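Local coordinates for Rv3651-like N-terminal domain-containing protein (Mycobacterium tuberculosis, PDB 4Q6U), which is of unknown function but, built from one GAF-clan and two PAS-clan domains, probably acts as a sensor protein, at residues B[58-64]-B[77-81]; B[13-19]-B[88-94]. All coordinates share one frame; numbering follows the deposited sequence.

Interaction 1: B[58-64]-B[77-81]; sequences TLQTGQS and RTEPV
Thr58 and Thr78 meet through their hydroxyls: chi1 of -64° sets Thr58 OG1 beside its own backbone N and leaves CG2 to meet Pro80, while chi1 of 52° holds Thr78 OG1 between backbone N and carbonyl carbon, facing the helix. The two side chains run antiparallel, each passing alongside the other, and OG1 of Thr58 lies 2.6 Å from OG1 of Thr78, close enough for a hydrogen bond between the two hydroxyls. Thr58 OG1 is also bonded to Ala54 O one turn back, which gives this buried polar pair an anchor in the helix. The Thr58 side chain stands roughly perpendicular to that of Pro80, with CG2 4.0 Å from Pro80 CB. Here helix 48-61 ends against strand 74-82 of the antiparallel sheet in the GAF-clan N-terminal domain. Gly62, with a positive phi, leaves the helical path, and Thr61 OG1 accepts from Gln63 N at 3.2 Å in an ST turn. The chain then runs past Pro80, whose CG lies 3.8 Å from Gly62 O. Ser64 comes alongside the strand, its CA 3.3 Å from Thr78 O in a CA-H...O contact. Its OG donates to Glu79 OE1 over 2.9 Å, arriving from above the carboxylate plane, 45° out of it. Glu79 starts away from Ser64, but its bent chain brings the carboxylate back; Pro80 CD lies 3.5 Å from the same Ser64 OG.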
loop_
_atom_site.group_PDB
_atom_site.type_symbol
_atom_site.label_atom_id
_atom_site.label_comp_id
_atom_site.label_asym_id
_atom_site.label_seq_id
_atom_site.Cartn_x
_atom_site.Cartn_y
_atom_site.Cartn_z
ATOM N N THR B 58 -23.234 26.766 -21.109
ATOM C CA THR B 58 -22.740 25.594 -21.825
ATOM C C THR B 58 -23.535 24.362 -21.426
ATOM O O THR B 58 -23.823 23.498 -22.259
ATOM C CB THR B 58 -21.246 25.351 -21.552
ATOM O OG1 THR B 58 -20.490 26.456 -22.055
ATOM C CG2 THR B 58 -20.769 24.071 -22.229
ATOM N N LEU B 59 -23.903 24.293 -20.151
ATOM C CA LEU B 59 -24.753 23.211 -19.674
ATOM C C LEU B 59 -26.128 23.301 -20.332
ATOM O O LEU B 59 -26.681 22.305 -20.775
ATOM C CB LEU B 59 -24.885 23.251 -18.150
ATOM C CG LEU B 59 -23.613 22.955 -17.355
ATOM C CD1 LEU B 59 -23.920 22.826 -15.872
ATOM C CD2 LEU B 59 -22.967 21.700 -17.885
ATOM N N GLN B 60 -26.657 24.515 -20.398
ATOM C CA GLN B 60 -27.959 24.793 -21.006
ATOM C C GLN B 60 -28.061 24.381 -22.470
ATOM O O GLN B 60 -29.015 23.726 -22.888
ATOM C CB GLN B 60 -28.262 26.287 -20.913
ATOM C CG GLN B 60 -29.249 26.710 -19.853
ATOM C CD GLN B 60 -29.460 28.208 -19.878
ATOM O OE1 GLN B 60 -28.702 28.935 -20.521
ATOM N NE2 GLN B 60 -30.495 28.680 -19.190
ATOM N N THR B 61 -27.068 24.803 -23.239
ATOM C CA THR B 61 -27.117 24.755 -24.690
ATOM C C THR B 61 -26.474 23.524 -25.287
ATOM O O THR B 61 -26.727 23.204 -26.447
ATOM C CB THR B 61 -26.417 25.981 -25.296
ATOM O OG1 THR B 61 -25.029 25.973 -24.921
ATOM C CG2 THR B 61 -27.080 27.271 -24.809
ATOM N N GLY B 62 -25.618 22.860 -24.506
ATOM C CA GLY B 62 -24.863 21.714 -24.985
ATOM C C GLY B 62 -23.845 22.101 -26.043
ATOM O O GLY B 62 -23.315 21.251 -26.764
ATOM N N GLN B 63 -23.558 23.396 -26.121
ATOM C CA GLN B 63 -22.739 23.942 -27.191
ATOM C C GLN B 63 -21.396 24.485 -26.709
ATOM O O GLN B 63 -21.259 24.904 -25.563
ATOM C CB GLN B 63 -23.509 25.059 -27.900
ATOM C CG GLN B 63 -24.691 24.557 -28.705
ATOM C CD GLN B 63 -24.258 23.973 -30.030
ATOM O OE1 GLN B 63 -23.739 24.689 -30.890
ATOM N NE2 GLN B 63 -24.455 22.670 -30.201
ATOM N N SER B 64 -20.413 24.473 -27.600
ATOM C CA SER B 64 -19.197 25.235 -27.405
ATOM C C SER B 64 -19.556 26.715 -27.468
ATOM O O SER B 64 -20.263 27.139 -28.371
ATOM C CB SER B 64 -18.156 24.884 -28.468
ATOM O OG SER B 64 -17.865 23.498 -28.452
ATOM N N ARG B 77 -13.891 30.871 -23.085
ATOM C CA ARG B 77 -14.231 29.836 -24.052
ATOM C C ARG B 77 -14.541 28.546 -23.330
ATOM O O ARG B 77 -13.819 28.140 -22.423
ATOM C CB ARG B 77 -13.105 29.651 -25.062
ATOM C CG ARG B 77 -12.701 30.956 -25.733
ATOM C CD ARG B 77 -11.747 30.713 -26.874
ATOM N NE ARG B 77 -12.242 29.672 -27.767
ATOM C CZ ARG B 77 -11.976 29.619 -29.066
ATOM N NH1 ARG B 77 -11.222 30.560 -29.625
ATOM N NH2 ARG B 77 -12.470 28.633 -29.807
ATOM N N THR B 78 -15.648 27.924 -23.712
ATOM C CA THR B 78 -16.065 26.691 -23.077
ATOM C C THR B 78 -16.280 25.572 -24.096
ATOM O O THR B 78 -16.766 25.795 -25.205
ATOM C CB THR B 78 -17.359 26.887 -22.262
ATOM O OG1 THR B 78 -18.360 27.506 -23.078
ATOM C CG2 THR B 78 -17.102 27.756 -21.041
ATOM N N GLU B 79 -15.900 24.368 -23.683
ATOM C CA GLU B 79 -16.032 23.158 -24.477
ATOM C C GLU B 79 -16.767 22.126 -23.645
ATOM O O GLU B 79 -16.271 21.716 -22.593
ATOM C CB GLU B 79 -14.659 22.618 -24.888
ATOM C CG GLU B 79 -13.888 23.519 -25.824
ATOM C CD GLU B 79 -14.569 23.675 -27.161
ATOM O OE1 GLU B 79 -15.189 22.703 -27.628
ATOM O OE2 GLU B 79 -14.495 24.774 -27.736
ATOM N N PRO B 80 -17.959 21.716 -24.096
ATOM C CA PRO B 80 -18.706 20.677 -23.388
ATOM C C PRO B 80 -17.986 19.333 -23.454
ATOM O O PRO B 80 -17.316 19.047 -24.447
ATOM C CB PRO B 80 -20.038 20.626 -24.156
ATOM C CG PRO B 80 -19.682 21.061 -25.517
ATOM C CD PRO B 80 -18.682 22.170 -25.299
ATOM N N VAL B 81 -18.104 18.537 -22.400
ATOM C CA VAL B 81 -17.660 17.158 -22.452
ATOM C C VAL B 81 -18.904 16.288 -22.352
ATOM O O VAL B 81 -19.490 16.143 -21.275
ATOM C CB VAL B 81 -16.682 16.805 -21.328
ATOM C CG1 VAL B 81 -16.057 15.442 -21.593
ATOM C CG2 VAL B 81 -15.596 17.866 -21.219
#

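Interaction 2: B[13-19]-B[88-94]; sequences WLLVETL and MHGVQVW
Trp13 lays its six-membered ring against Trp94 CB, a CH-pi contact 3.6 Å from that ring's centroid and nearly on its normal. The two indoles are inclined at 45°, and Trp13 NE1 is bonded to Pro103 O. From here the strands pair tightly: Leu14 N reaches Val93 O at 2.6 Å and Val93 N reaches Leu14 O at 2.7 Å, with a second reciprocal pair between Val16 and Val91. Leu15 CD1 packs 3.9 Å from Gln92 CG on one face, while Gln92 OE1 bonds to Arg105 NH1 and NE2 to Pro106 O and to a water shared with Trp13 O; Val91 and Val93 turn the other way, to helix 48-61. Pairing slackens past Gly90, where Thr18 N makes only a weak bond to His89 O, 3.4 Å long. With chi1 at 54°, Thr18 OG1 approaches Gly90 CA and donates to a water that in turn donates to Thr18 O and Met88 O, bridging the two segments. Leu19 N is held by Glu17 OE1, while Glu17 OE2 forms a salt bridge with Arg194. On the strand's other side His89 and Gly90 both face Val81, a classic beta bulge beside this antiparallel pairing of central strands in a GAF-like sheet.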
loop_
_atom_site.group_PDB
_atom_site.type_symbol
_atom_site.label_atom_id
_atom_site.label_comp_id
_atom_site.label_asym_id
_atom_site.label_seq_id
_atom_site.Cartn_x
_atom_site.Cartn_y
_atom_site.Cartn_z
ATOM N N TRP B 13 -6.256 25.554 -19.748
ATOM C CA TRP B 13 -7.639 25.104 -19.775
ATOM C C TRP B 13 -8.005 24.536 -18.411
ATOM O O TRP B 13 -7.255 23.743 -17.849
ATOM C CB TRP B 13 -7.852 24.028 -20.842
ATOM C CG TRP B 13 -7.875 24.517 -22.242
ATOM C CD1 TRP B 13 -6.818 24.615 -23.101
ATOM C CD2 TRP B 13 -9.028 24.963 -22.967
ATOM N NE1 TRP B 13 -7.243 25.103 -24.318
ATOM C CE2 TRP B 13 -8.594 25.328 -24.258
ATOM C CE3 TRP B 13 -10.382 25.097 -22.643
ATOM C CZ2 TRP B 13 -9.472 25.818 -25.228
ATOM C CZ3 TRP B 13 -11.252 25.584 -23.609
ATOM C CH2 TRP B 13 -10.794 25.931 -24.886
ATOM N N LEU B 14 -9.154 24.930 -17.883
ATOM C CA LEU B 14 -9.668 24.327 -16.658
ATOM C C LEU B 14 -10.689 23.238 -16.981
ATOM O O LEU B 14 -11.673 23.510 -17.666
ATOM C CB LEU B 14 -10.321 25.386 -15.769
ATOM C CG LEU B 14 -9.411 26.473 -15.221
ATOM C CD1 LEU B 14 -10.205 27.384 -14.308
ATOM C CD2 LEU B 14 -8.244 25.821 -14.483
ATOM N N LEU B 15 -10.480 22.020 -16.484
ATOM C CA LEU B 15 -11.503 20.993 -16.631
ATOM C C LEU B 15 -12.422 21.008 -15.413
ATOM O O LEU B 15 -11.989 20.809 -14.280
ATOM C CB LEU B 15 -10.890 19.613 -16.826
ATOM C CG LEU B 15 -11.878 18.462 -17.069
ATOM C CD1 LEU B 15 -12.580 18.606 -18.409
ATOM C CD2 LEU B 15 -11.166 17.120 -16.998
ATOM N N VAL B 16 -13.699 21.258 -15.666
ATOM C CA VAL B 16 -14.692 21.375 -14.612
ATOM C C VAL B 16 -15.704 20.234 -14.672
ATOM O O VAL B 16 -16.355 20.041 -15.683
ATOM C CB VAL B 16 -15.435 22.721 -14.710
ATOM C CG1 VAL B 16 -16.668 22.721 -13.827
ATOM C CG2 VAL B 16 -14.496 23.864 -14.348
ATOM N N GLU B 17 -15.818 19.482 -13.583
ATOM C CA GLU B 17 -16.830 18.440 -13.462
ATOM C C GLU B 17 -18.137 19.109 -13.050
ATOM O O GLU B 17 -18.168 19.897 -12.101
ATOM C CB GLU B 17 -16.392 17.374 -12.447
ATOM C CG GLU B 17 -17.079 16.011 -12.590
ATOM C CD GLU B 17 -18.289 15.875 -11.690
ATOM O OE1 GLU B 17 -18.860 16.913 -11.285
ATOM O OE2 GLU B 17 -18.667 14.732 -11.377
ATOM N N THR B 18 -19.209 18.810 -13.777
ATOM C CA THR B 18 -20.473 19.516 -13.599
ATOM C C THR B 18 -21.635 18.593 -13.235
ATOM O O THR B 18 -22.777 18.854 -13.608
ATOM C CB THR B 18 -20.859 20.297 -14.876
ATOM O OG1 THR B 18 -20.866 19.414 -16.006
ATOM C CG2 THR B 18 -19.876 21.429 -15.131
ATOM N N LEU B 19 -21.352 17.518 -12.508
ATOM C CA LEU B 19 -22.411 16.589 -12.127
ATOM C C LEU B 19 -22.872 16.811 -10.686
ATOM O O LEU B 19 -23.856 16.218 -10.246
ATOM C CB LEU B 19 -21.951 15.141 -12.327
ATOM C CG LEU B 19 -21.881 14.698 -13.791
ATOM C CD1 LEU B 19 -21.188 13.362 -13.935
ATOM C CD2 LEU B 19 -23.278 14.640 -14.402
HETATM N N MSE B 88 -24.011 15.473 -20.243
HETATM C CA MSE B 88 -22.873 16.352 -20.023
HETATM C C MSE B 88 -22.118 15.936 -18.772
HETATM O O MSE B 88 -22.674 15.975 -17.679
HETATM C CB MSE B 88 -23.351 17.793 -19.900
HETATM C CG MSE B 88 -22.245 18.785 -19.686
HETATM SE SE MSE B 88 -21.884 19.840 -21.268
HETATM C CE MSE B 88 -23.714 20.136 -21.868
ATOM N N HIS B 89 -20.864 15.517 -18.931
ATOM C CA HIS B 89 -20.055 15.110 -17.790
ATOM C C HIS B 89 -19.247 16.267 -17.229
ATOM O O HIS B 89 -18.877 16.279 -16.047
ATOM C CB HIS B 89 -19.104 13.976 -18.176
ATOM C CG HIS B 89 -19.765 12.639 -18.257
ATOM N ND1 HIS B 89 -19.084 11.458 -18.044
ATOM C CD2 HIS B 89 -21.046 12.290 -18.522
ATOM C CE1 HIS B 89 -19.916 10.442 -18.179
ATOM N NE2 HIS B 89 -21.115 10.919 -18.469
ATOM N N GLY B 90 -18.941 17.223 -18.088
ATOM C CA GLY B 90 -18.146 18.357 -17.665
ATOM C C GLY B 90 -18.020 19.418 -18.735
ATOM O O GLY B 90 -18.573 19.290 -19.832
ATOM N N VAL B 91 -17.290 20.472 -18.391
ATOM C CA VAL B 91 -17.029 21.591 -19.283
ATOM C C VAL B 91 -15.561 21.979 -19.139
ATOM O O VAL B 91 -15.046 22.064 -18.024
ATOM C CB VAL B 91 -17.931 22.816 -18.958
ATOM C CG1 VAL B 91 -17.526 24.043 -19.791
ATOM C CG2 VAL B 91 -19.397 22.480 -19.160
ATOM N N GLN B 92 -14.884 22.199 -20.260
ATOM C CA GLN B 92 -13.511 22.674 -20.218
ATOM C C GLN B 92 -13.534 24.170 -20.492
ATOM O O GLN B 92 -14.201 24.606 -21.425
ATOM C CB GLN B 92 -12.644 21.942 -21.232
ATOM C CG GLN B 92 -11.293 21.540 -20.684
ATOM C CD GLN B 92 -10.602 20.519 -21.557
ATOM O OE1 GLN B 92 -11.117 20.142 -22.618
ATOM N NE2 GLN B 92 -9.430 20.061 -21.118
ATOM N N VAL B 93 -12.827 24.945 -19.672
ATOM C CA VAL B 93 -12.922 26.413 -19.731
ATOM C C VAL B 93 -11.556 27.088 -19.843
ATOM O O VAL B 93 -10.587 26.683 -19.181
ATOM C CB VAL B 93 -13.644 26.974 -18.486
ATOM C CG1 VAL B 93 -13.924 28.483 -18.642
ATOM C CG2 VAL B 93 -14.932 26.228 -18.233
ATOM N N TRP B 94 -11.485 28.128 -20.672
ATOM C CA TRP B 94 -10.274 28.924 -20.806
ATOM C C TRP B 94 -10.647 30.402 -20.845
ATOM O O TRP B 94 -11.612 30.770 -21.506
ATOM C CB TRP B 94 -9.506 28.529 -22.069
ATOM C CG TRP B 94 -8.328 29.394 -22.350
ATOM C CD1 TRP B 94 -7.037 29.173 -21.967
ATOM C CD2 TRP B 94 -8.324 30.629 -23.072
ATOM N NE1 TRP B 94 -6.231 30.193 -22.407
ATOM C CE2 TRP B 94 -6.998 31.100 -23.090
ATOM C CE3 TRP B 94 -9.315 31.380 -23.708
ATOM C CZ2 TRP B 94 -6.633 32.293 -23.715
ATOM C CZ3 TRP B 94 -8.952 32.572 -24.326
ATOM C CH2 TRP B 94 -7.622 33.011 -24.326
HETATM O O HOH W 1 -7.840 21.005 -18.650
HETATM O O HOH W 2 -23.444 18.107 -16.212
#

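In the fold
From the N terminus, the chain enters the six-stranded sheet at 13-19 and passes through strands 24-28 and 31-37 before reaching helix 48-61. Interaction 1, between the helix end at 58-64 and 77-81, closes a short loop that contains strand 65-69. Strand 88-97 then returns to the first strand, so interaction 2 closes the much longer loop and encloses interaction 1 without crossing it. Their centres lie about 9 Å apart. Strands 74-82 and 88-97 are sheet neighbours, joined by Val81 N to Gly90 O and Glu79 O to Gln92 N; Leu59 also packs on Met88. The two contacts tie helix 48-61 and the sheet together within the N-terminal domain.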